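Local coordinates for Lmo0131 protein (Listeria monocytogenes, PDB 4Q6J), which is of unknown function in detail but, as an EAL-domain protein with a TIM-barrel-like fold, may act as a phosphodiesterase specific for cyclic diguanylate, at residues Gln80-Gly85 with Glu114-Pro119; Ile36-Leu41 with Phe88-Asn93; Glu120-Glu125 with Leu148-Ser153; Tyr20-Gln25 with Asp71-Thr76. All coordinates share one frame; numbering follows the deposited sequence.

Interaction 1. Residues Gln80-Gly85 with Glu114-Pro119; sequences QINQLG and EHLKYP. With EDO (1,2-ethanediol), chain O.
His115 and Asn82 touch where two outer helices of the EAL-domain barrel, 66-83 and 102-115, come to their C-terminal ends, and the side-chain amide of Asn82 joins them through both its ends. The carbonyl O of His115, at the last turn of its helix, takes a hydrogen bond from Asn82 ND2 at 3.0 Å, nearly straight and close to the amide plane of Asn82. Leu116 then leaves helical geometry and turns inward: its CD1 lies 3.7 Å from Ile81 CG2, and the two branched side chains form the apolar floor of the contact, which Leu122 extends. At Lys117 the backbone N gives its hydrogen to Asn82 OD1 (2.8 Å, 168° at the hydrogen). One asparagine side chain thus serves a carbonyl and an N-H two residues apart, a task suited to a short amide that carries both a donor and an acceptor. The Lys117 amine leads away from the helix, as fits a residue at the surface.

Tyr118 closes the contact. With CG anti to its carbonyl carbon (chi1 -47°), the ring is carried alongside the end of helix 66-83. Gly85 C lies over one face, Lys117 CB over the other, and Asn82 O at the edge. Gly85 has positive phi, which glycine adopts easily. A water bridges the segments, donating to Asn82 O at 2.8 Å and hydrogen-bonded to Tyr118 OH at 2.7 Å.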
# COMPACT_ATOMS: atom_id res chain seq x y z
N GLN B 80 -27.15 -21.83 -8.38
CA GLN B 80 -28.21 -21.09 -7.71
C GLN B 80 -29.04 -20.17 -8.63
O GLN B 80 -30.26 -20.05 -8.46
CB GLN B 80 -27.62 -20.27 -6.58
CG GLN B 80 -28.66 -19.74 -5.61
CD GLN B 80 -29.59 -20.82 -5.08
OE1 GLN B 80 -30.71 -20.98 -5.55
NE2 GLN B 80 -29.11 -21.56 -4.11
N ILE B 81 -28.38 -19.51 -9.57
CA ILE B 81 -29.05 -18.66 -10.54
C ILE B 81 -29.94 -19.53 -11.40
O ILE B 81 -31.10 -19.19 -11.65
CB ILE B 81 -28.03 -17.94 -11.41
CG1 ILE B 81 -27.26 -16.92 -10.60
CG2 ILE B 81 -28.71 -17.26 -12.58
CD1 ILE B 81 -26.02 -16.43 -11.33
N ASN B 82 -29.38 -20.65 -11.87
CA ASN B 82 -30.15 -21.60 -12.69
C ASN B 82 -31.41 -22.05 -11.99
O ASN B 82 -32.45 -22.11 -12.61
CB ASN B 82 -29.33 -22.84 -13.08
CG ASN B 82 -28.27 -22.53 -14.10
OD1 ASN B 82 -28.29 -21.50 -14.78
ND2 ASN B 82 -27.33 -23.45 -14.23
N GLN B 83 -31.30 -22.34 -10.70
CA GLN B 83 -32.47 -22.75 -9.93
C GLN B 83 -33.59 -21.69 -9.88
O GLN B 83 -34.75 -22.04 -9.91
CB GLN B 83 -32.09 -23.20 -8.52
CG GLN B 83 -33.21 -23.91 -7.79
CD GLN B 83 -34.02 -23.02 -6.85
OE1 GLN B 83 -35.03 -23.45 -6.28
NE2 GLN B 83 -33.57 -21.79 -6.68
N LEU B 84 -33.23 -20.41 -9.82
CA LEU B 84 -34.21 -19.35 -9.58
C LEU B 84 -34.87 -18.89 -10.85
O LEU B 84 -35.51 -17.86 -10.87
CB LEU B 84 -33.58 -18.16 -8.84
CG LEU B 84 -33.18 -18.53 -7.41
CD1 LEU B 84 -32.23 -17.51 -6.81
CD2 LEU B 84 -34.40 -18.68 -6.54
N GLY B 85 -34.70 -19.64 -11.92
CA GLY B 85 -35.49 -19.41 -13.10
C GLY B 85 -35.28 -18.07 -13.76
O GLY B 85 -36.10 -17.64 -14.56
N GLU B 114 -20.84 -22.64 -20.86
CA GLU B 114 -21.29 -24.03 -20.73
C GLU B 114 -22.42 -24.27 -19.72
O GLU B 114 -23.25 -25.13 -19.91
CB GLU B 114 -20.09 -24.94 -20.44
CG GLU B 114 -20.46 -26.38 -20.15
CD GLU B 114 -19.28 -27.24 -19.76
OE1 GLU B 114 -18.30 -26.72 -19.20
OE2 GLU B 114 -19.34 -28.45 -20.00
N HIS B 115 -22.38 -23.56 -18.61
CA HIS B 115 -23.21 -23.92 -17.46
C HIS B 115 -24.34 -22.96 -17.08
O HIS B 115 -25.34 -23.38 -16.52
CB HIS B 115 -22.32 -24.08 -16.21
CG HIS B 115 -21.27 -25.15 -16.33
ND1 HIS B 115 -21.43 -26.40 -15.79
CD2 HIS B 115 -20.05 -25.14 -16.91
CE1 HIS B 115 -20.36 -27.13 -16.05
NE2 HIS B 115 -19.51 -26.39 -16.73
N LEU B 116 -24.17 -21.67 -17.32
CA LEU B 116 -25.11 -20.72 -16.79
C LEU B 116 -26.21 -20.53 -17.80
O LEU B 116 -25.96 -20.15 -18.92
CB LEU B 116 -24.44 -19.40 -16.45
CG LEU B 116 -25.37 -18.31 -15.93
CD1 LEU B 116 -26.18 -18.80 -14.75
CD2 LEU B 116 -24.53 -17.11 -15.55
N LYS B 117 -27.43 -20.83 -17.40
CA LYS B 117 -28.53 -20.74 -18.35
C LYS B 117 -29.02 -19.29 -18.50
O LYS B 117 -29.60 -18.94 -19.52
CB LYS B 117 -29.67 -21.70 -17.97
CG LYS B 117 -29.24 -23.17 -17.93
CD LYS B 117 -28.26 -23.42 -19.07
CE LYS B 117 -27.92 -24.88 -19.28
NZ LYS B 117 -29.12 -25.66 -19.65
N TYR B 118 -28.77 -18.46 -17.49
CA TYR B 118 -29.23 -17.08 -17.43
C TYR B 118 -28.06 -16.13 -17.21
O TYR B 118 -27.91 -15.56 -16.14
CB TYR B 118 -30.25 -16.91 -16.30
CG TYR B 118 -31.28 -17.99 -16.33
CD1 TYR B 118 -32.16 -18.09 -17.41
CD2 TYR B 118 -31.35 -18.94 -15.32
CE1 TYR B 118 -33.10 -19.10 -17.48
CE2 TYR B 118 -32.30 -19.97 -15.38
CZ TYR B 118 -33.18 -20.03 -16.46
OH TYR B 118 -34.11 -21.04 -16.53
N PRO B 119 -27.24 -15.95 -18.25
CA PRO B 119 -26.03 -15.14 -18.11
C PRO B 119 -26.33 -13.72 -17.66
O PRO B 119 -25.52 -13.15 -16.91
CB PRO B 119 -25.44 -15.16 -19.52
CG PRO B 119 -26.54 -15.62 -20.40
CD PRO B 119 -27.34 -16.54 -19.59
C1 EDO O . -15.74 -26.68 -17.99
O1 EDO O . -16.95 -27.24 -17.50
C2 EDO O . -15.90 -25.17 -18.09
O2 EDO O . -15.94 -24.78 -19.44
O HOH W 1 -34.13 -23.04 -14.69

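Interaction 2. Residues Ile36-Leu41 with Phe88-Asn93; sequences IGFEGL and FSISIN
Phe38 and Phe88 meet at the packed end of a parallel strand pair in the barrel sheet, where residues 36-41 and 89-93 run side by side with their directions 21° apart. Phe38 CE1 lies 3.8 Å from Phe88 CB, and the two rings are inclined at 52°, neither stacked nor edge-to-face. Phe38 and Ile90, paired in register, point to the same face; with CG anti to the carbonyl carbon (chi1 -53°), the Phe38 ring brings CE1 to Phe88. Large apolar groups suit this buried side, and Val252 at the chain terminus touches both phenylalanines.

The backbones are joined by alternating bonds: Phe38 N gives to Ser89 O at 2.8 Å, Ser91 N to Phe38 O at 3.0 Å, and Gly40 N to Ser91 O at 3.0 Å. The bond from Ser89 N to Ile36 O is weak, beside the classic beta bulge that Ile36 and Gly37 form opposite Lys27. Gly37, without a side chain, lets Ser89 OG come to 3.7 Å from Gly37 CA.

The face bearing Glu39, Ser89 and Ser91 is polar and watered. Ser91 OG sits against Glu39 CA at 3.2 Å and donates to a water that in turn donates to Gly40 O. A second water links Gly40 O with Asn93 N, and a third donates to Phe38 O beside Ser89 OG. The extended Glu39 chain carries its carboxylate on to Gln232, which hydrogen-bonds OE1.

Strand 20-29 pairs antiparallel with the other edge of 35-45, strand 122-127 flanks 89-95, and Ile90 and Ile92 rest on helix 66-83.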
# COMPACT_ATOMS: atom_id res chain seq x y z
N ILE B 36 -34.43 -7.70 -5.92
CA ILE B 36 -34.09 -7.86 -7.35
C ILE B 36 -32.94 -8.86 -7.61
O ILE B 36 -32.74 -9.33 -8.74
CB ILE B 36 -33.90 -6.47 -8.09
CG1 ILE B 36 -32.90 -5.60 -7.38
CG2 ILE B 36 -35.24 -5.70 -8.25
CD1 ILE B 36 -31.54 -6.00 -7.66
N GLY B 37 -32.19 -9.19 -6.55
CA GLY B 37 -31.06 -10.09 -6.65
C GLY B 37 -30.31 -10.20 -5.34
O GLY B 37 -30.76 -9.69 -4.33
N PHE B 38 -29.17 -10.87 -5.36
CA PHE B 38 -28.41 -11.12 -4.14
C PHE B 38 -26.94 -10.88 -4.37
O PHE B 38 -26.44 -11.06 -5.48
CB PHE B 38 -28.59 -12.58 -3.68
CG PHE B 38 -30.04 -13.00 -3.55
CD1 PHE B 38 -30.72 -13.52 -4.64
CD2 PHE B 38 -30.72 -12.85 -2.35
CE1 PHE B 38 -32.06 -13.89 -4.52
CE2 PHE B 38 -32.06 -13.21 -2.23
CZ PHE B 38 -32.72 -13.72 -3.31
N GLU B 39 -26.25 -10.48 -3.31
CA GLU B 39 -24.79 -10.59 -3.30
C GLU B 39 -24.33 -11.93 -2.69
O GLU B 39 -24.69 -12.27 -1.54
CB GLU B 39 -24.13 -9.46 -2.54
CG GLU B 39 -22.63 -9.75 -2.50
CD GLU B 39 -21.84 -8.78 -1.70
OE1 GLU B 39 -22.44 -7.85 -1.14
OE2 GLU B 39 -20.61 -8.95 -1.64
N GLY B 40 -23.51 -12.68 -3.43
CA GLY B 40 -22.99 -13.93 -2.92
C GLY B 40 -21.80 -13.60 -2.04
O GLY B 40 -20.93 -12.84 -2.43
N LEU B 41 -21.77 -14.19 -0.86
CA LEU B 41 -20.72 -13.89 0.08
C LEU B 41 -20.19 -15.20 0.62
O LEU B 41 -20.91 -15.87 1.32
CB LEU B 41 -21.30 -13.07 1.22
CG LEU B 41 -21.60 -11.64 0.82
CD1 LEU B 41 -22.54 -10.94 1.81
CD2 LEU B 41 -20.28 -10.90 0.69
N PHE B 88 -33.88 -13.80 -10.44
CA PHE B 88 -32.99 -13.05 -9.55
C PHE B 88 -31.56 -13.06 -10.06
O PHE B 88 -31.11 -14.07 -10.57
CB PHE B 88 -33.05 -13.64 -8.13
CG PHE B 88 -34.41 -13.58 -7.50
CD1 PHE B 88 -34.85 -12.41 -6.90
CD2 PHE B 88 -35.25 -14.67 -7.50
CE1 PHE B 88 -36.10 -12.34 -6.33
CE2 PHE B 88 -36.49 -14.60 -6.92
CZ PHE B 88 -36.91 -13.42 -6.34
N SER B 89 -30.85 -11.93 -9.93
CA SER B 89 -29.41 -11.90 -10.18
C SER B 89 -28.62 -12.30 -8.94
O SER B 89 -29.08 -12.13 -7.83
CB SER B 89 -28.94 -10.53 -10.68
OG SER B 89 -28.98 -9.58 -9.64
N ILE B 90 -27.45 -12.89 -9.15
CA ILE B 90 -26.54 -13.19 -8.06
C ILE B 90 -25.14 -12.73 -8.44
O ILE B 90 -24.66 -13.05 -9.52
CB ILE B 90 -26.53 -14.70 -7.70
CG1 ILE B 90 -27.93 -15.15 -7.25
CG2 ILE B 90 -25.47 -14.99 -6.62
CD1 ILE B 90 -28.01 -16.57 -6.78
N SER B 91 -24.49 -11.98 -7.55
CA SER B 91 -23.11 -11.54 -7.79
C SER B 91 -22.08 -12.45 -7.13
O SER B 91 -22.37 -13.09 -6.12
CB SER B 91 -22.88 -10.10 -7.33
OG SER B 91 -23.03 -10.01 -5.94
N ILE B 92 -20.88 -12.51 -7.73
CA ILE B 92 -19.72 -13.14 -7.11
C ILE B 92 -18.56 -12.16 -7.04
O ILE B 92 -18.35 -11.37 -7.96
CB ILE B 92 -19.24 -14.42 -7.85
CG1 ILE B 92 -18.81 -14.09 -9.28
CG2 ILE B 92 -20.31 -15.49 -7.86
CD1 ILE B 92 -18.53 -15.32 -10.09
N ASN B 93 -17.83 -12.22 -5.95
CA ASN B 93 -16.69 -11.35 -5.74
C ASN B 93 -15.49 -11.95 -6.40
O ASN B 93 -15.09 -13.07 -6.08
CB ASN B 93 -16.44 -11.18 -4.25
CG ASN B 93 -17.53 -10.42 -3.57
OD1 ASN B 93 -18.27 -9.67 -4.22
ND2 ASN B 93 -17.67 -10.61 -2.29
O HOH W 2 -27.08 -9.37 -8.16
O HOH W 3 -20.54 -10.88 -4.87
O HOH W 4 -18.59 -14.07 -3.62

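Interaction 3. Residues Glu120-Glu125 with Leu148-Ser153; sequences ECLEIE and LGVKVS. With EDO (1,2-ethanediol), chain N.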
# COMPACT_ATOMS: atom_id res chain seq x y z
N GLU B 120 -27.48 -13.17 -18.05
CA GLU B 120 -27.86 -11.83 -17.65
C GLU B 120 -28.12 -11.69 -16.12
O GLU B 120 -28.20 -10.57 -15.59
CB GLU B 120 -29.08 -11.35 -18.46
CG GLU B 120 -30.45 -11.82 -17.98
CD GLU B 120 -30.83 -13.23 -18.44
OE1 GLU B 120 -30.05 -13.85 -19.18
OE2 GLU B 120 -31.91 -13.73 -18.04
N CYS B 121 -28.23 -12.82 -15.43
CA CYS B 121 -28.48 -12.82 -13.99
C CYS B 121 -27.22 -13.02 -13.17
O CYS B 121 -27.29 -13.17 -11.96
CB CYS B 121 -29.48 -13.90 -13.65
SG CYS B 121 -31.07 -13.57 -14.38
N LEU B 122 -26.06 -13.07 -13.82
CA LEU B 122 -24.79 -13.08 -13.08
C LEU B 122 -24.18 -11.71 -13.12
O LEU B 122 -24.21 -11.04 -14.14
CB LEU B 122 -23.77 -14.12 -13.60
CG LEU B 122 -22.40 -14.20 -12.91
CD1 LEU B 122 -22.49 -15.04 -11.67
CD2 LEU B 122 -21.39 -14.77 -13.87
N GLU B 123 -23.60 -11.32 -11.98
CA GLU B 123 -22.84 -10.09 -11.82
C GLU B 123 -21.44 -10.44 -11.27
O GLU B 123 -21.32 -11.11 -10.26
CB GLU B 123 -23.59 -9.15 -10.87
CG GLU B 123 -22.79 -7.97 -10.40
CD GLU B 123 -23.63 -7.07 -9.46
OE1 GLU B 123 -24.81 -6.85 -9.79
OE2 GLU B 123 -23.13 -6.61 -8.41
N ILE B 124 -20.40 -10.02 -11.98
CA ILE B 124 -19.04 -10.07 -11.46
C ILE B 124 -18.80 -8.79 -10.70
O ILE B 124 -18.87 -7.72 -11.28
CB ILE B 124 -18.00 -10.18 -12.57
CG1 ILE B 124 -18.07 -11.55 -13.24
CG2 ILE B 124 -16.59 -9.91 -12.03
CD1 ILE B 124 -17.14 -11.70 -14.43
N GLU B 125 -18.56 -8.91 -9.40
CA GLU B 125 -18.27 -7.78 -8.55
C GLU B 125 -16.77 -7.72 -8.27
O GLU B 125 -16.20 -8.60 -7.64
CB GLU B 125 -19.05 -7.86 -7.24
CG GLU B 125 -18.55 -6.85 -6.25
CD GLU B 125 -19.34 -6.80 -4.97
OE1 GLU B 125 -20.43 -7.36 -4.90
OE2 GLU B 125 -18.86 -6.18 -4.01
N LEU B 148 -21.48 -12.25 -23.18
CA LEU B 148 -22.43 -13.32 -22.93
C LEU B 148 -23.71 -12.81 -22.26
O LEU B 148 -24.74 -13.50 -22.22
CB LEU B 148 -21.76 -14.42 -22.08
CG LEU B 148 -20.52 -15.10 -22.68
CD1 LEU B 148 -19.73 -15.88 -21.62
CD2 LEU B 148 -20.87 -15.99 -23.88
N GLY B 149 -23.66 -11.61 -21.71
CA GLY B 149 -24.82 -11.01 -21.08
C GLY B 149 -24.60 -10.66 -19.63
O GLY B 149 -25.40 -9.97 -19.02
N VAL B 150 -23.48 -11.16 -19.08
CA VAL B 150 -23.04 -10.94 -17.70
C VAL B 150 -22.83 -9.46 -17.36
O VAL B 150 -22.29 -8.69 -18.17
CB VAL B 150 -21.73 -11.74 -17.46
CG1 VAL B 150 -21.13 -11.51 -16.06
CG2 VAL B 150 -21.98 -13.20 -17.69
N LYS B 151 -23.25 -9.08 -16.16
CA LYS B 151 -23.02 -7.72 -15.65
C LYS B 151 -21.74 -7.60 -14.82
O LYS B 151 -21.20 -8.60 -14.33
CB LYS B 151 -24.23 -7.25 -14.86
CG LYS B 151 -25.48 -7.33 -15.63
CD LYS B 151 -25.59 -6.16 -16.57
CE LYS B 151 -26.92 -6.16 -17.33
NZ LYS B 151 -27.10 -4.94 -18.19
N VAL B 152 -21.25 -6.37 -14.68
CA VAL B 152 -20.01 -6.08 -13.96
C VAL B 152 -20.18 -4.92 -12.97
O VAL B 152 -20.63 -3.83 -13.33
CB VAL B 152 -18.88 -5.72 -14.95
CG1 VAL B 152 -17.64 -5.23 -14.21
CG2 VAL B 152 -18.55 -6.93 -15.81
N SER B 153 -19.86 -5.16 -11.71
CA SER B 153 -19.91 -4.10 -10.72
C SER B 153 -18.55 -3.94 -10.06
O SER B 153 -17.66 -4.72 -10.29
CB SER B 153 -20.97 -4.40 -9.66
OG SER B 153 -20.67 -5.58 -8.99
C1 EDO N . -27.18 -4.30 -8.94
O1 EDO N . -26.08 -5.04 -8.38
C2 EDO N . -28.51 -4.94 -8.58
O2 EDO N . -28.77 -4.80 -7.18
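Leu122 to Glu125 and Lys151 to Ser153 are neighbouring parallel strands of the barrel, joined first by their backbones. Lys151 N gives to Leu122 O at 3.0 Å, Ile124 N to Lys151 O at 2.9 Å and Ser153 N to Ile124 O at 2.8 Å. Just before the strand, Gly149 ends a helix in a Schellman motif, whose positive phi glycine adopts readily, and its O faces Glu120 CA.

Polar side chains meet on the Glu123, Glu125 and Ser153 face. Ser153 OG donates to Glu123 OE2 at 2.7 Å, coming from above the carboxylate plane by 43°. A chi1 of 61° sets Ser153 OG between its own backbone N and carbonyl carbon, 3.3 Å from Glu125 CB. A small serine can thus fit between two glutamates. The other oxygen, Glu123 OE1, accepts a hydrogen bond at 2.6 Å from O1 of an ethanediol, probably from the crystallisation liquor, that is also hydrogen-bonded to Lys27.

Apolar contacts fill the reverse face. Leu122 and Val150 lie side by side and point the same way, with Leu122 CD2 3.9 Å from Val150 CG1, and Ile124 crosses Val150 at a slant, its CG1 4.2 Å from the same methyl. Branched aliphatics suit this layer between sheet and helix: Ile124 packs on Met105 and Leu108 of helix 102-115, while strands 89-95 and 174-177 flank the pair.

Interaction 4. Residues Tyr20-Gln25 with Asp71-Thr76; sequences YLLYYQ and DFVAET. With EDO (1,2-ethanediol), chain P; EDO (1,2-ethanediol), chain L.
Strand-on-helix packing of the alpha/beta barrel brings Tyr20 and Leu22 of strand 20-29 against Phe72, Val73 and Thr76 of helix 66-83, at an axis angle of 52° and with no hydrogen bond between the segments. Phe72 is the wedge. Its chi1 of 170° places CG opposite the backbone N and carries the ring out to the strand, where Tyr20 CB sits over the ring centre in a CH-pi contact 3.4 Å from the centroid. Leu22 N lies at the ring's edge, in plane, and Phe72 CZ comes within 3.2 Å of Tyr20 O. A flat aromatic suits this slot, offering a face to the CB and a rim to the backbone. The Tyr20 and Phe72 rings themselves meet obliquely, their planes 47° apart.

The Leu22 and Val73 side chains cross at about a right angle, with Leu22 CD1 4.1 Å from Val73 CG2, while Leu22 and Thr76 slide past each other in opposite directions, Leu22 CB to Thr76 CG2 at 3.7 Å. Threonine serves both sides here: its methyl faces the strand, and its OG1 lies over the other face of the Phe72 ring while donating to Phe72 O at 2.7 Å.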
# COMPACT_ATOMS: atom_id res chain seq x y z
N TYR B 20 -16.58 -24.72 2.00
CA TYR B 20 -17.11 -23.35 1.89
C TYR B 20 -18.63 -23.36 1.84
O TYR B 20 -19.22 -24.36 1.47
CB TYR B 20 -16.59 -22.66 0.63
CG TYR B 20 -15.08 -22.59 0.52
CD1 TYR B 20 -14.36 -21.67 1.25
CD2 TYR B 20 -14.38 -23.43 -0.33
CE1 TYR B 20 -12.98 -21.59 1.16
CE2 TYR B 20 -13.02 -23.37 -0.43
CZ TYR B 20 -12.32 -22.44 0.31
OH TYR B 20 -10.95 -22.38 0.21
N LEU B 21 -19.24 -22.25 2.21
CA LEU B 21 -20.68 -22.05 1.99
C LEU B 21 -20.85 -20.75 1.26
O LEU B 21 -20.13 -19.82 1.51
CB LEU B 21 -21.43 -21.93 3.32
CG LEU B 21 -21.48 -23.11 4.29
CD1 LEU B 21 -22.14 -22.69 5.57
CD2 LEU B 21 -22.21 -24.25 3.66
N LEU B 22 -21.82 -20.64 0.36
CA LEU B 22 -22.09 -19.34 -0.22
C LEU B 22 -23.34 -18.79 0.47
O LEU B 22 -24.39 -19.43 0.47
CB LEU B 22 -22.27 -19.43 -1.73
CG LEU B 22 -22.13 -18.10 -2.47
CD1 LEU B 22 -20.71 -17.61 -2.33
CD2 LEU B 22 -22.53 -18.20 -3.94
N TYR B 23 -23.20 -17.62 1.11
CA TYR B 23 -24.32 -16.93 1.71
C TYR B 23 -24.73 -15.84 0.75
O TYR B 23 -23.97 -15.51 -0.17
CB TYR B 23 -23.93 -16.36 3.07
CG TYR B 23 -23.96 -17.36 4.22
CD1 TYR B 23 -24.07 -18.74 3.99
CD2 TYR B 23 -23.89 -16.93 5.54
CE1 TYR B 23 -24.10 -19.64 5.02
CE2 TYR B 23 -23.92 -17.83 6.60
CZ TYR B 23 -24.03 -19.18 6.33
OH TYR B 23 -24.06 -20.07 7.38
N TYR B 24 -25.91 -15.27 0.98
CA TYR B 24 -26.54 -14.32 0.05
C TYR B 24 -27.14 -13.14 0.79
O TYR B 24 -27.87 -13.33 1.76
CB TYR B 24 -27.67 -15.02 -0.72
CG TYR B 24 -27.19 -16.20 -1.49
CD1 TYR B 24 -26.52 -16.02 -2.70
CD2 TYR B 24 -27.36 -17.49 -1.02
CE1 TYR B 24 -26.05 -17.09 -3.42
CE2 TYR B 24 -26.89 -18.58 -1.74
CZ TYR B 24 -26.23 -18.37 -2.94
OH TYR B 24 -25.76 -19.42 -3.66
N GLN B 25 -26.86 -11.93 0.34
CA GLN B 25 -27.49 -10.77 0.96
C GLN B 25 -28.42 -10.07 -0.06
O GLN B 25 -27.96 -9.68 -1.14
CB GLN B 25 -26.45 -9.80 1.54
CG GLN B 25 -27.15 -8.73 2.38
CD GLN B 25 -26.23 -7.70 3.04
OE1 GLN B 25 -25.22 -7.30 2.47
NE2 GLN B 25 -26.59 -7.26 4.25
N ASP B 71 -13.49 -20.85 -7.57
CA ASP B 71 -14.18 -21.86 -8.34
C ASP B 71 -15.47 -22.26 -7.61
O ASP B 71 -16.55 -22.29 -8.20
CB ASP B 71 -13.27 -23.08 -8.58
CG ASP B 71 -12.18 -22.84 -9.66
OD1 ASP B 71 -12.12 -21.77 -10.31
OD2 ASP B 71 -11.36 -23.75 -9.87
N PHE B 72 -15.35 -22.51 -6.31
CA PHE B 72 -16.51 -22.82 -5.47
C PHE B 72 -17.57 -21.73 -5.61
O PHE B 72 -18.73 -22.01 -5.92
CB PHE B 72 -16.11 -22.95 -3.98
CG PHE B 72 -17.31 -23.02 -3.04
CD1 PHE B 72 -17.89 -24.23 -2.70
CD2 PHE B 72 -17.90 -21.86 -2.54
CE1 PHE B 72 -19.00 -24.27 -1.87
CE2 PHE B 72 -19.00 -21.91 -1.74
CZ PHE B 72 -19.55 -23.09 -1.41
N VAL B 73 -17.16 -20.48 -5.38
CA VAL B 73 -18.05 -19.33 -5.45
C VAL B 73 -18.75 -19.26 -6.81
O VAL B 73 -19.95 -19.12 -6.87
CB VAL B 73 -17.26 -18.03 -5.13
CG1 VAL B 73 -18.02 -16.79 -5.47
CG2 VAL B 73 -16.86 -18.04 -3.67
N ALA B 74 -18.01 -19.41 -7.90
CA ALA B 74 -18.63 -19.31 -9.20
C ALA B 74 -19.57 -20.46 -9.51
O ALA B 74 -20.67 -20.26 -10.03
CB ALA B 74 -17.60 -19.18 -10.26
N GLU B 75 -19.16 -21.68 -9.20
CA GLU B 75 -20.00 -22.82 -9.50
C GLU B 75 -21.28 -22.88 -8.67
O GLU B 75 -22.36 -23.17 -9.19
CB GLU B 75 -19.20 -24.09 -9.38
CG GLU B 75 -18.00 -23.97 -10.26
CD GLU B 75 -17.13 -25.21 -10.30
OE1 GLU B 75 -17.57 -26.28 -9.80
OE2 GLU B 75 -16.00 -25.09 -10.84
N THR B 76 -21.15 -22.60 -7.39
CA THR B 76 -22.28 -22.53 -6.49
C THR B 76 -23.25 -21.44 -6.95
O THR B 76 -24.46 -21.66 -6.97
CB THR B 76 -21.82 -22.21 -5.08
OG1 THR B 76 -20.88 -23.18 -4.70
CG2 THR B 76 -22.97 -22.24 -4.11
C1 EDO P . -15.91 -21.27 -12.60
O1 EDO P . -15.99 -22.39 -11.71
C2 EDO P . -14.55 -20.54 -12.55
O2 EDO P . -14.06 -20.28 -11.22
C1 EDO L . -24.79 -3.89 7.41
O1 EDO L . -25.92 -3.08 7.08
C2 EDO L . -24.36 -4.74 6.23
O2 EDO L . -25.37 -5.69 5.89

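How the interactions relate
Along the chain, interaction 4 closes before interactions 1 and 3 open, interaction 2 alternates with both 1 and 4, and interactions 1 and 2 both close before 3 opens. All four lie within the EAL domain. Interactions 2 and 3 occupy one sheet, their centres about 10 Å apart, joined by the pairing of strands 89-95 and 122-127; strand 20-29 of interaction 4 pairs with the other edge of strand 35-45. Helix 66-83 is shared by interactions 1 and 4, whose centres are about 14 Å apart, and Gln80 reaches Tyr24 between them. Interaction 1 ties helix ends together outside the sheet. Together they bind successive strands and their covering helices into one side of the barrel.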